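Probable fumarate reductase Ifc3 (Shewanella frigidimarina, PDB 1QO8) reduces fumarate to succinate in vitro, essentially in that direction alone, using FAD and four covalently bound c-type hemes, and may take part in electron transport to Fe(3+). Local coordinates at residues 33-43 and 56-66. Residues are numbered along the deposited sequence; the frame is centred on the assembly and turned at random.
Sequences NAQCKSCHGEY and HNSHLGDINCT. With HEM (protoporphyrin IX containing Fe), chain E.
Lys37 NZ is gripped by Asp62 and by a water. The 2.6 Å bond from Lys37 NZ to Asp62 OD1 is a salt bridge received on the syn lone pair, and a lysine chain extended beyond CG carries the ammonium that far. The same water donates to Glu42 OE1 and Asp62 OD2, so it links both carboxylates to the lysine and probably eases their mutual repulsion. Tyr43 lies beside this network: Asp62 OD1 meets the ring edge at Tyr43 CE2, 3.5 Å away, with ring and carboxylate planes nearly perpendicular (88°). Tyr43 OH donates a very short bond, 2.5 Å, to Ile63 O, while Tyr43 CD1 packs 3.7 Å from His56 CB.

Both segments belong to the tetraheme cytochrome domain, where helix 30-40 brings the axial ligand His40 and, probably as covalent attachment points, Cys36 and Cys39 to one heme. The loop 56-66 supplies His56 and, by similarity, Cys65 to a second heme, and His59 to a third. Cys36 CB touches Cys65 SG at 3.6 Å, bringing the probable attachment residues of two hemes together.

At the start of the segment on this helix, the Asn33 amide lies stacked on that of Asn64, their planes 14° apart. Asn33 OD1 accepts from Thr66 N (3.2 Å) on an in-plane lone pair, and Asn33 ND2 donates almost straight (165°) to Thr66 OG1, which also bonds Glu29. With an alanine here, both bonds go, and Thr66 N would probably be left without its acceptor and the Asn64 amide without its stacking partner. Asn33 ND2 additionally reaches the backbone oxygen of Glu29, just before the helix begins.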
ATOM      1  N   ASN A  33     -24.345  16.797 -30.171  1.00 39.53           N
ATOM      2  CA  ASN A  33     -23.212  16.508 -31.060  1.00 42.22           C
ATOM      3  C   ASN A  33     -23.698  15.913 -32.398  1.00 42.08           C
ATOM      4  O   ASN A  33     -23.142  16.120 -33.461  1.00 41.08           O
ATOM      5  CB  ASN A  33     -22.270  15.467 -30.411  1.00 40.10           C
ATOM      6  CG  ASN A  33     -21.311  16.078 -29.436  1.00 40.14           C
ATOM      7  OD1 ASN A  33     -20.289  16.642 -29.849  1.00 38.10           O
ATOM      8  ND2 ASN A  33     -21.560  16.059 -28.102  1.00 38.74           N
ATOM      9  N   ALA A  34     -24.812  15.190 -32.422  1.00 43.77           N
ATOM     10  CA  ALA A  34     -25.441  14.829 -33.694  1.00 43.62           C
ATOM     11  C   ALA A  34     -25.818  16.076 -34.489  1.00 44.92           C
ATOM     12  O   ALA A  34     -25.573  16.081 -35.727  1.00 45.81           O
ATOM     13  CB  ALA A  34     -26.563  13.830 -33.523  1.00 45.59           C
ATOM     14  N   GLN A  35     -26.223  17.156 -33.852  1.00 43.18           N
ATOM     15  CA  GLN A  35     -26.555  18.424 -34.461  1.00 42.66           C
ATOM     16  C   GLN A  35     -25.419  19.240 -34.979  1.00 40.09           C
ATOM     17  O   GLN A  35     -25.477  19.673 -36.150  1.00 41.54           O
ATOM     18  CB  GLN A  35     -27.347  19.301 -33.429  1.00 40.43           C
ATOM     19  CG  GLN A  35     -28.673  18.622 -33.042  1.00 45.12           C
ATOM     20  CD  GLN A  35     -29.523  18.405 -34.296  1.00 48.87           C
ATOM     21  OE1 GLN A  35     -29.764  17.267 -34.584  1.00 54.83           O
ATOM     22  NE2 GLN A  35     -29.885  19.355 -35.142  1.00 47.06           N
ATOM     23  N   CYS A  36     -24.321  19.403 -34.201  1.00 40.61           N
ATOM     24  CA  CYS A  36     -23.049  19.832 -34.790  1.00 37.54           C
ATOM     25  C   CYS A  36     -22.781  19.149 -36.103  1.00 37.20           C
ATOM     26  O   CYS A  36     -22.506  19.930 -37.006  1.00 45.05           O
ATOM     27  CB  CYS A  36     -21.737  19.589 -33.992  1.00 40.94           C
ATOM     28  SG  CYS A  36     -22.003  19.729 -32.208  1.00 38.51           S
ATOM     29  N   LYS A  37     -22.783  17.852 -36.220  1.00 38.66           N
ATOM     30  CA  LYS A  37     -22.334  17.159 -37.412  1.00 42.44           C
ATOM     31  C   LYS A  37     -23.342  17.318 -38.554  1.00 46.91           C
ATOM     32  O   LYS A  37     -22.864  17.531 -39.665  1.00 48.93           O
ATOM     33  CB  LYS A  37     -22.046  15.670 -37.114  1.00 41.82           C
ATOM     34  CG  LYS A  37     -20.777  15.399 -36.270  1.00 40.35           C
ATOM     35  CD  LYS A  37     -20.648  13.908 -35.871  1.00 45.68           C
ATOM     36  CE  LYS A  37     -19.383  13.676 -35.011  1.00 52.62           C
ATOM     37  NZ  LYS A  37     -18.969  12.212 -34.993  1.00 52.11           N
ATOM     38  N   SER A  38     -24.642  17.309 -38.268  1.00 49.65           N
ATOM     39  CA  SER A  38     -25.684  17.640 -39.212  1.00 52.73           C
ATOM     40  C   SER A  38     -25.379  18.958 -39.923  1.00 52.42           C
ATOM     41  O   SER A  38     -25.040  18.852 -41.117  1.00 56.63           O
ATOM     42  CB  SER A  38     -27.099  17.908 -38.667  1.00 53.99           C
ATOM     43  OG  SER A  38     -27.583  16.665 -38.214  1.00 59.58           O
ATOM     44  N   CYS A  39     -25.405  20.046 -39.166  1.00 48.59           N
ATOM     45  CA  CYS A  39     -25.100  21.284 -39.849  1.00 47.77           C
ATOM     46  C   CYS A  39     -23.680  21.424 -40.350  1.00 47.60           C
ATOM     47  O   CYS A  39     -23.479  22.252 -41.278  1.00 42.57           O
ATOM     48  CB  CYS A  39     -25.487  22.485 -39.020  1.00 48.76           C
ATOM     49  SG  CYS A  39     -27.280  22.394 -38.506  1.00 52.47           S
ATOM     50  N   HIS A  40     -22.709  20.879 -39.583  1.00 45.73           N
ATOM     51  CA  HIS A  40     -21.339  21.304 -39.983  1.00 43.85           C
ATOM     52  C   HIS A  40     -20.627  20.192 -40.758  1.00 43.16           C
ATOM     53  O   HIS A  40     -19.522  20.438 -41.272  1.00 43.59           O
ATOM     54  CB  HIS A  40     -20.511  21.598 -38.722  1.00 42.88           C
ATOM     55  CG  HIS A  40     -20.700  23.009 -38.247  1.00 42.72           C
ATOM     56  ND1 HIS A  40     -20.248  24.064 -39.008  1.00 41.80           N
ATOM     57  CD2 HIS A  40     -21.314  23.529 -37.153  1.00 39.71           C
ATOM     58  CE1 HIS A  40     -20.500  25.209 -38.378  1.00 41.13           C
ATOM     59  NE2 HIS A  40     -21.114  24.867 -37.264  1.00 43.20           N
ATOM     60  N   GLY A  41     -21.157  19.002 -40.754  1.00 43.66           N
ATOM     61  CA  GLY A  41     -20.364  17.930 -41.411  1.00 49.51           C
ATOM     62  C   GLY A  41     -19.616  17.092 -40.349  1.00 49.32           C
ATOM     63  O   GLY A  41     -19.432  17.540 -39.207  1.00 46.55           O
ATOM     64  N   GLU A  42     -19.277  15.875 -40.722  1.00 47.60           N
ATOM     65  CA  GLU A  42     -18.352  15.054 -39.892  1.00 45.93           C
ATOM     66  C   GLU A  42     -16.904  15.449 -40.062  1.00 45.04           C
ATOM     67  O   GLU A  42     -16.487  16.306 -40.854  1.00 45.55           O
ATOM     68  CB  GLU A  42     -18.559  13.626 -40.349  1.00 46.57           C
ATOM     69  CG  GLU A  42     -19.865  13.071 -40.796  1.00 51.91           C
ATOM     70  CD  GLU A  42     -20.683  12.455 -39.664  1.00 53.77           C
ATOM     71  OE1 GLU A  42     -20.010  11.903 -38.769  1.00 55.88           O
ATOM     72  OE2 GLU A  42     -21.930  12.466 -39.581  1.00 54.83           O
ATOM     73  N   TYR A  43     -15.951  14.768 -39.378  1.00 42.25           N
ATOM     74  CA  TYR A  43     -14.546  15.111 -39.378  1.00 40.76           C
ATOM     75  C   TYR A  43     -13.935  14.993 -40.781  1.00 35.79           C
ATOM     76  O   TYR A  43     -13.084  15.794 -41.108  1.00 39.07           O
ATOM     77  CB  TYR A  43     -13.699  14.298 -38.358  1.00 40.12           C
ATOM     78  CG  TYR A  43     -14.011  14.643 -36.896  1.00 39.41           C
ATOM     79  CD1 TYR A  43     -13.610  15.823 -36.289  1.00 38.00           C
ATOM     80  CD2 TYR A  43     -14.736  13.775 -36.138  1.00 38.97           C
ATOM     81  CE1 TYR A  43     -13.885  16.100 -34.975  1.00 36.24           C
ATOM     82  CE2 TYR A  43     -15.076  14.035 -34.822  1.00 36.91           C
ATOM     83  CZ  TYR A  43     -14.577  15.171 -34.255  1.00 35.27           C
ATOM     84  OH  TYR A  43     -14.934  15.427 -32.960  1.00 41.32           O
ATOM     85  N   HIS A  56      -9.414  18.491 -36.270  1.00 46.91           N
ATOM     86  CA  HIS A  56     -10.490  17.661 -36.754  1.00 43.34           C
ATOM     87  C   HIS A  56      -9.973  16.436 -37.440  1.00 42.20           C
ATOM     88  O   HIS A  56     -10.758  15.899 -38.234  1.00 41.45           O
ATOM     89  CB  HIS A  56     -11.388  18.421 -37.802  1.00 43.22           C
ATOM     90  CG  HIS A  56     -11.810  19.712 -37.163  1.00 42.68           C
ATOM     91  ND1 HIS A  56     -11.550  20.921 -37.764  1.00 42.77           N
ATOM     92  CD2 HIS A  56     -12.468  19.985 -35.997  1.00 40.55           C
ATOM     93  CE1 HIS A  56     -11.930  21.912 -36.973  1.00 41.26           C
ATOM     94  NE2 HIS A  56     -12.522  21.378 -35.916  1.00 42.43           N
ATOM     95  N   ASN A  57      -8.720  16.055 -37.301  1.00 41.88           N
ATOM     96  CA  ASN A  57      -8.371  14.709 -37.786  1.00 44.87           C
ATOM     97  C   ASN A  57      -7.094  14.271 -37.027  1.00 44.46           C
ATOM     98  O   ASN A  57      -6.030  14.805 -37.313  1.00 44.50           O
ATOM     99  CB  ASN A  57      -8.130  14.784 -39.295  1.00 47.35           C
ATOM    100  CG  ASN A  57      -7.596  13.483 -39.950  1.00 48.87           C
ATOM    101  OD1 ASN A  57      -7.902  12.372 -39.500  1.00 46.25           O
ATOM    102  ND2 ASN A  57      -6.885  13.728 -41.057  1.00 45.60           N
ATOM    103  N   SER A  58      -7.330  13.592 -35.891  1.00 43.87           N
ATOM    104  CA  SER A  58      -6.253  13.407 -34.928  1.00 39.50           C
ATOM    105  C   SER A  58      -6.297  11.926 -34.637  1.00 41.88           C
ATOM    106  O   SER A  58      -7.353  11.323 -34.930  1.00 37.85           O
ATOM    107  CB  SER A  58      -6.537  14.325 -33.768  1.00 39.98           C
ATOM    108  OG  SER A  58      -7.405  13.679 -32.821  1.00 35.34           O
ATOM    109  N   HIS A  59      -5.309  11.410 -33.870  1.00 40.66           N
ATOM    110  CA  HIS A  59      -5.333  10.029 -33.410  1.00 37.68           C
ATOM    111  C   HIS A  59      -6.439   9.739 -32.382  1.00 37.52           C
ATOM    112  O   HIS A  59      -6.861   8.582 -32.245  1.00 36.95           O
ATOM    113  CB  HIS A  59      -3.939   9.648 -32.870  1.00 35.56           C
ATOM    114  CG  HIS A  59      -3.451  10.487 -31.698  1.00 35.97           C
ATOM    115  ND1 HIS A  59      -3.858  10.279 -30.407  1.00 34.18           N
ATOM    116  CD2 HIS A  59      -2.648  11.565 -31.638  1.00 35.16           C
ATOM    117  CE1 HIS A  59      -3.243  11.183 -29.611  1.00 35.19           C
ATOM    118  NE2 HIS A  59      -2.465  11.997 -30.355  1.00 33.80           N
ATOM    119  N   LEU A  60      -6.991  10.708 -31.697  1.00 37.80           N
ATOM    120  CA  LEU A  60      -8.210  10.582 -30.857  1.00 40.27           C
ATOM    121  C   LEU A  60      -9.390   9.963 -31.606  1.00 39.20           C
ATOM    122  O   LEU A  60     -10.154   9.287 -30.907  1.00 41.37           O
ATOM    123  CB  LEU A  60      -8.642  11.939 -30.291  1.00 36.56           C
ATOM    124  CG  LEU A  60      -7.578  12.674 -29.466  1.00 39.24           C
ATOM    125  CD1 LEU A  60      -7.985  13.996 -28.896  1.00 37.94           C
ATOM    126  CD2 LEU A  60      -7.092  11.765 -28.304  1.00 40.16           C
ATOM    127  N   GLY A  61      -9.543  10.130 -32.922  1.00 36.92           N
ATOM    128  CA  GLY A  61     -10.490   9.272 -33.701  1.00 34.67           C
ATOM    129  C   GLY A  61     -11.875  10.047 -33.529  1.00 36.76           C
ATOM    130  O   GLY A  61     -11.890  11.261 -33.351  1.00 33.45           O
ATOM    131  N   ASP A  62     -12.950   9.331 -33.609  1.00 34.60           N
ATOM    132  CA  ASP A  62     -14.251  10.018 -33.857  1.00 41.06           C
ATOM    133  C   ASP A  62     -14.874  10.431 -32.526  1.00 38.24           C
ATOM    134  O   ASP A  62     -15.469   9.566 -31.875  1.00 41.55           O
ATOM    135  CB  ASP A  62     -15.167   8.973 -34.522  1.00 40.44           C
ATOM    136  CG  ASP A  62     -16.446   9.716 -35.001  1.00 45.28           C
ATOM    137  OD1 ASP A  62     -16.717  10.902 -34.875  1.00 41.25           O
ATOM    138  OD2 ASP A  62     -17.306   8.988 -35.529  1.00 46.89           O
ATOM    139  N   ILE A  63     -14.590  11.548 -31.913  1.00 37.88           N
ATOM    140  CA  ILE A  63     -15.097  11.887 -30.587  1.00 40.30           C
ATOM    141  C   ILE A  63     -16.137  13.019 -30.637  1.00 39.03           C
ATOM    142  O   ILE A  63     -16.141  13.729 -31.669  1.00 33.95           O
ATOM    143  CB  ILE A  63     -13.915  12.411 -29.727  1.00 40.26           C
ATOM    144  CG1 ILE A  63     -13.286  13.635 -30.368  1.00 40.66           C
ATOM    145  CG2 ILE A  63     -12.925  11.261 -29.521  1.00 39.38           C
ATOM    146  CD1 ILE A  63     -12.189  14.255 -29.446  1.00 40.53           C
ATOM    147  N   ASN A  64     -16.813  13.333 -29.511  1.00 38.53           N
ATOM    148  CA  ASN A  64     -17.733  14.453 -29.504  1.00 37.85           C
ATOM    149  C   ASN A  64     -17.076  15.761 -29.904  1.00 39.50           C
ATOM    150  O   ASN A  64     -16.039  15.973 -29.274  1.00 38.90           O
ATOM    151  CB  ASN A  64     -18.480  14.627 -28.189  1.00 38.34           C
ATOM    152  CG  ASN A  64     -19.603  13.627 -27.986  1.00 41.02           C
ATOM    153  OD1 ASN A  64     -20.195  13.084 -28.928  1.00 40.11           O
ATOM    154  ND2 ASN A  64     -19.920  13.236 -26.746  1.00 40.09           N
ATOM    155  N   CYS A  65     -17.621  16.597 -30.844  1.00 33.95           N
ATOM    156  CA  CYS A  65     -17.247  17.980 -30.905  1.00 34.54           C
ATOM    157  C   CYS A  65     -17.147  18.721 -29.583  1.00 36.55           C
ATOM    158  O   CYS A  65     -16.299  19.602 -29.417  1.00 37.77           O
ATOM    159  CB  CYS A  65     -18.167  18.793 -31.905  1.00 37.39           C
ATOM    160  SG  CYS A  65     -18.726  17.718 -33.261  1.00 39.19           S
ATOM    161  N   THR A  66     -18.083  18.557 -28.627  1.00 34.11           N
ATOM    162  CA  THR A  66     -18.062  19.206 -27.353  1.00 37.15           C
ATOM    163  C   THR A  66     -17.051  18.554 -26.392  1.00 39.85           C
ATOM    164  O   THR A  66     -16.916  19.058 -25.267  1.00 40.20           O
ATOM    165  CB  THR A  66     -19.515  19.127 -26.726  1.00 35.81           C
ATOM    166  OG1 THR A  66     -19.790  17.749 -26.522  1.00 32.24           O
ATOM    167  CG2 THR A  66     -20.529  19.670 -27.794  1.00 34.65           C
TER
HETATM  168  CHA HEM E 603     -20.655  28.824 -36.522  1.00 44.96           C
HETATM  169  CHB HEM E 603     -19.463  24.854 -34.064  1.00 42.49           C
HETATM  170  CHC HEM E 603     -24.023  23.312 -34.036  1.00 44.93           C
HETATM  171  CHD HEM E 603     -24.567  26.333 -37.766  1.00 42.65           C
HETATM  172  C1A HEM E 603     -19.953  27.911 -35.750  1.00 45.80           C
HETATM  173  C2A HEM E 603     -18.638  28.116 -35.225  1.00 45.29           C
HETATM  174  C3A HEM E 603     -18.273  27.033 -34.522  1.00 45.01           C
HETATM  175  C4A HEM E 603     -19.390  26.131 -34.550  1.00 41.70           C
HETATM  176  CMA HEM E 603     -16.907  26.789 -33.813  1.00 40.22           C
HETATM  177  CAA HEM E 603     -17.803  29.394 -35.474  1.00 48.28           C
HETATM  178  CBA HEM E 603     -16.792  29.110 -36.543  1.00 53.32           C
HETATM  179  CGA HEM E 603     -15.803  30.226 -36.782  1.00 58.86           C
HETATM  180  O1A HEM E 603     -15.375  30.220 -37.963  1.00 61.72           O
HETATM  181  O2A HEM E 603     -15.581  30.937 -35.764  1.00 62.48           O
HETATM  182  C1B HEM E 603     -20.575  24.148 -33.742  1.00 41.59           C
HETATM  183  C2B HEM E 603     -20.707  23.199 -32.688  1.00 44.64           C
HETATM  184  C3B HEM E 603     -21.968  22.815 -32.673  1.00 44.94           C
HETATM  185  C4B HEM E 603     -22.689  23.493 -33.743  1.00 44.59           C
HETATM  186  CMB HEM E 603     -19.555  22.666 -31.766  1.00 37.00           C
HETATM  187  CAB HEM E 603     -22.680  21.915 -31.659  1.00 46.62           C
HETATM  188  CBB HEM E 603     -22.487  22.000 -30.338  1.00 49.59           C
HETATM  189  C1C HEM E 603     -24.545  23.970 -35.143  1.00 46.18           C
HETATM  190  C2C HEM E 603     -25.849  23.704 -35.736  1.00 43.78           C
HETATM  191  C3C HEM E 603     -26.017  24.573 -36.737  1.00 46.30           C
HETATM  192  C4C HEM E 603     -24.827  25.353 -36.871  1.00 44.37           C
HETATM  193  CMC HEM E 603     -26.812  22.646 -35.193  1.00 40.17           C
HETATM  194  CAC HEM E 603     -27.249  24.814 -37.659  1.00 48.78           C
HETATM  195  CBC HEM E 603     -28.528  24.735 -37.051  1.00 46.97           C
HETATM  196  C1D HEM E 603     -23.620  27.318 -37.729  1.00 43.50           C
HETATM  197  C2D HEM E 603     -23.520  28.480 -38.603  1.00 45.85           C
HETATM  198  C3D HEM E 603     -22.488  29.159 -38.257  1.00 46.42           C
HETATM  199  C4D HEM E 603     -21.823  28.449 -37.153  1.00 46.65           C
HETATM  200  CMD HEM E 603     -24.654  28.770 -39.655  1.00 45.82           C
HETATM  201  CAD HEM E 603     -21.933  30.475 -38.862  1.00 50.27           C
HETATM  202  CBD HEM E 603     -21.035  30.012 -40.083  1.00 57.85           C
HETATM  203  CGD HEM E 603     -20.993  31.030 -41.171  1.00 63.96           C
HETATM  204  O1D HEM E 603     -22.086  31.569 -41.557  1.00 66.02           O
HETATM  205  O2D HEM E 603     -19.806  31.313 -41.574  1.00 66.91           O
HETATM  206  NA  HEM E 603     -20.403  26.670 -35.306  1.00 43.80           N
HETATM  207  NB  HEM E 603     -21.819  24.350 -34.302  1.00 44.26           N
HETATM  208  NC  HEM E 603     -23.920  24.936 -35.895  1.00 45.25           N
HETATM  209  ND  HEM E 603     -22.550  27.315 -36.880  1.00 45.81           N
HETATM  210 FE   HEM E 603     -22.202  25.833 -35.577  1.00 41.99          FE
HETATM  211  O   HOH W   1     -17.989  10.876 -37.680  1.00 82.02           O